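Local atomic coordinates of periplasmic beta-glucosidase (Pseudomonas aeruginosa, PDB entry 6R5T), a protein that probably hydrolyses terminal, non-reducing beta-D-glucosyl residues of glucosides, releasing beta-D-glucose, as a periplasmic member of glycoside hydrolase family 3. Residues I129-R134 and P575-H580. The protein carries 1 engineered substitution. Residues are numbered along the deposited sequence; the frame is centred on the assembly and turned at random. Where two conformers were deposited one is given.
Sequences ITRDAR and PVYYNH
Pro575, preceded by a cis peptide bond, sets CB of its ring against the backbone carbonyl of Arg131, with CB 3.3 Å from Arg131 O. The edge of the Tyr577 ring faces CG of the same proline, and its face receives the extended side chain of Arg131. Arg131 CD stands almost exactly over the ring, 3.6 Å from the centroid of Tyr577 and 5° off its normal, a CH-pi contact. Further out, the guanidinium lies flat on the tyrosine, the two planes only 5° apart; because CD holds the middle of the ring, the charged group is displaced toward the CE2 and OH side, and Arg131 CZ comes to 3.6 Å from Tyr577 CE2 in an off-centre cation-pi stack. With chi1 of -67°, Arg131 CG is anti to the carbonyl carbon and the straight chain runs on across the ring. The stack joins two loops from different domains of the family 3 enzyme, one following strand 121-122 of the TIM-barrel-type N-terminal domain, the other lying in the C-terminal domain; helix 197-204 also packs here through Arg199. The phenol end reaches the dimer interface, where Tyr577 OH hydrogen-bonds Glu185 of the second subunit. Asn579, the centre of an inverse gamma turn, turns its amide nearly perpendicular to the guanidinium and is linked to it by two waters. One accepts from Arg131 NE at 2.8 Å and donates to Asn579 OD1 at 2.7 Å; the other accepts from both Arg131 NH2 and Asn579 ND2, bridging two donors that lie 3.7 Å apart.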
loop_
_atom_site.group_PDB
_atom_site.type_symbol
_atom_site.label_atom_id
_atom_site.label_comp_id
_atom_site.label_asym_id
_atom_site.label_seq_id
_atom_site.Cartn_x
_atom_site.Cartn_y
_atom_site.Cartn_z
ATOM N N ILE A 129 -13.227 1.219 7.384
ATOM C CA ILE A 129 -12.453 2.395 6.942
ATOM C C ILE A 129 -11.798 2.061 5.612
ATOM O O ILE A 129 -11.178 0.988 5.461
ATOM C CB ILE A 129 -11.408 2.712 8.029
ATOM C CG1 ILE A 129 -12.138 3.170 9.287
ATOM C CG2 ILE A 129 -10.355 3.698 7.606
ATOM C CD1 ILE A 129 -12.892 4.438 9.125
ATOM N N THR A 130 -11.813 3.027 4.691
ATOM C CA THR A 130 -11.191 2.847 3.360
ATOM C C THR A 130 -10.222 3.988 3.036
ATOM O O THR A 130 -10.631 5.124 2.952
ATOM C CB THR A 130 -12.224 2.714 2.251
ATOM O OG1 THR A 130 -13.057 3.880 2.260
ATOM C CG2 THR A 130 -13.042 1.448 2.462
ATOM N N ARG A 131 -8.951 3.622 2.904
ATOM C CA ARG A 131 -7.883 4.568 2.510
ATOM C C ARG A 131 -7.320 4.237 1.114
ATOM O O ARG A 131 -6.415 5.002 0.629
ATOM C CB ARG A 131 -6.760 4.535 3.534
ATOM C CG ARG A 131 -7.164 5.076 4.893
ATOM C CD ARG A 131 -6.032 4.943 5.893
ATOM N NE ARG A 131 -6.378 5.666 7.118
ATOM C CZ ARG A 131 -5.696 5.593 8.241
ATOM N NH1 ARG A 131 -4.579 4.865 8.304
ATOM N NH2 ARG A 131 -6.083 6.311 9.262
ATOM N N ASP A 132 -7.819 3.203 0.462
ATOM C CA ASP A 132 -7.283 2.738 -0.833
ATOM C C ASP A 132 -8.419 2.764 -1.830
ATOM O O ASP A 132 -9.253 1.886 -1.852
ATOM C CB ASP A 132 -6.658 1.359 -0.716
ATOM C CG ASP A 132 -5.885 0.907 -1.947
ATOM O OD1 ASP A 132 -6.283 1.266 -3.098
ATOM O OD2 ASP A 132 -4.826 0.233 -1.709
ATOM N N ALA A 133 -8.398 3.788 -2.690
ATOM C CA ALA A 133 -9.476 4.017 -3.662
ATOM C C ALA A 133 -9.612 2.874 -4.687
ATOM O O ALA A 133 -10.618 2.817 -5.379
ATOM C CB ALA A 133 -9.207 5.345 -4.372
ATOM N N ARG A 134 -8.615 2.005 -4.848
ATOM C CA ARG A 134 -8.710 0.916 -5.870
ATOM C C ARG A 134 -9.745 -0.136 -5.485
ATOM O O ARG A 134 -10.281 -0.811 -6.370
ATOM C CB ARG A 134 -7.358 0.217 -6.006
ATOM C CG ARG A 134 -6.259 1.130 -6.519
ATOM C CD ARG A 134 -4.934 0.397 -6.521
ATOM N NE ARG A 134 -4.417 0.265 -5.175
ATOM C CZ ARG A 134 -3.227 -0.239 -4.893
ATOM N NH1 ARG A 134 -2.451 -0.721 -5.841
ATOM N NH2 ARG A 134 -2.833 -0.323 -3.647
ATOM N N PRO A 575 -1.722 5.109 -0.954
ATOM C CA PRO A 575 -2.902 5.791 -0.431
ATOM C C PRO A 575 -2.668 7.263 -0.157
ATOM O O PRO A 575 -1.599 7.683 0.201
ATOM C CB PRO A 575 -3.105 5.078 0.900
ATOM C CG PRO A 575 -1.680 4.842 1.375
ATOM C CD PRO A 575 -0.934 4.486 0.121
ATOM N N VAL A 576 -3.732 8.034 -0.312
ATOM C CA VAL A 576 -3.734 9.430 0.172
ATOM C C VAL A 576 -4.957 9.549 1.066
ATOM O O VAL A 576 -6.043 9.119 0.722
ATOM C CB VAL A 576 -3.764 10.502 -0.925
ATOM C CG1 VAL A 576 -2.423 10.596 -1.628
ATOM C CG2 VAL A 576 -4.905 10.250 -1.881
ATOM N N TYR A 577 -4.716 10.136 2.204
ATOM C CA TYR A 577 -5.799 10.388 3.163
ATOM C C TYR A 577 -5.363 11.537 4.041
ATOM O O TYR A 577 -4.160 11.735 4.242
ATOM C CB TYR A 577 -6.098 9.108 3.967
ATOM C CG TYR A 577 -4.918 8.437 4.620
ATOM C CD1 TYR A 577 -4.113 7.550 3.919
ATOM C CD2 TYR A 577 -4.596 8.667 5.949
ATOM C CE1 TYR A 577 -3.066 6.878 4.523
ATOM C CE2 TYR A 577 -3.563 7.996 6.577
ATOM C CZ TYR A 577 -2.768 7.108 5.860
ATOM O OH TYR A 577 -1.757 6.425 6.490
ATOM N N TYR A 578 -6.304 12.250 4.641
ATOM C CA TYR A 578 -6.007 13.562 5.252
ATOM C C TYR A 578 -5.317 13.416 6.633
ATOM O O TYR A 578 -4.509 14.273 6.977
ATOM C CB TYR A 578 -7.270 14.430 5.366
ATOM C CG TYR A 578 -8.046 14.101 6.603
ATOM C CD1 TYR A 578 -8.906 13.017 6.677
ATOM C CD2 TYR A 578 -7.838 14.842 7.763
ATOM C CE1 TYR A 578 -9.551 12.677 7.845
ATOM C CE2 TYR A 578 -8.475 14.503 8.936
ATOM C CZ TYR A 578 -9.311 13.419 8.992
ATOM O OH TYR A 578 -9.847 13.019 10.175
ATOM N N ASN A 579 -5.577 12.343 7.351
ATOM C CA ASN A 579 -5.065 12.157 8.737
ATOM C C ASN A 579 -3.822 11.292 8.698
ATOM O O ASN A 579 -3.731 10.238 9.390
ATOM C CB ASN A 579 -6.159 11.642 9.665
ATOM C CG ASN A 579 -6.838 10.380 9.182
ATOM O OD1 ASN A 579 -6.902 10.092 7.987
ATOM N ND2 ASN A 579 -7.417 9.613 10.118
ATOM N N HIS A 580 -2.888 11.716 7.873
ATOM C CA HIS A 580 -1.570 11.057 7.754
ATOM C C HIS A 580 -0.597 11.636 8.763
ATOM O O HIS A 580 -0.823 12.691 9.362
ATOM C CB HIS A 580 -1.079 11.203 6.309
ATOM C CG HIS A 580 -0.924 12.612 5.836
ATOM N ND1 HIS A 580 0.143 13.419 6.202
ATOM C CD2 HIS A 580 -1.764 13.418 5.131
ATOM C CE1 HIS A 580 -0.020 14.616 5.647
ATOM N NE2 HIS A 580 -1.155 14.660 5.057
HETATM O O HOH W 1 -7.912 7.943 6.731
HETATM O O HOH W 2 -9.094 7.205 9.628
#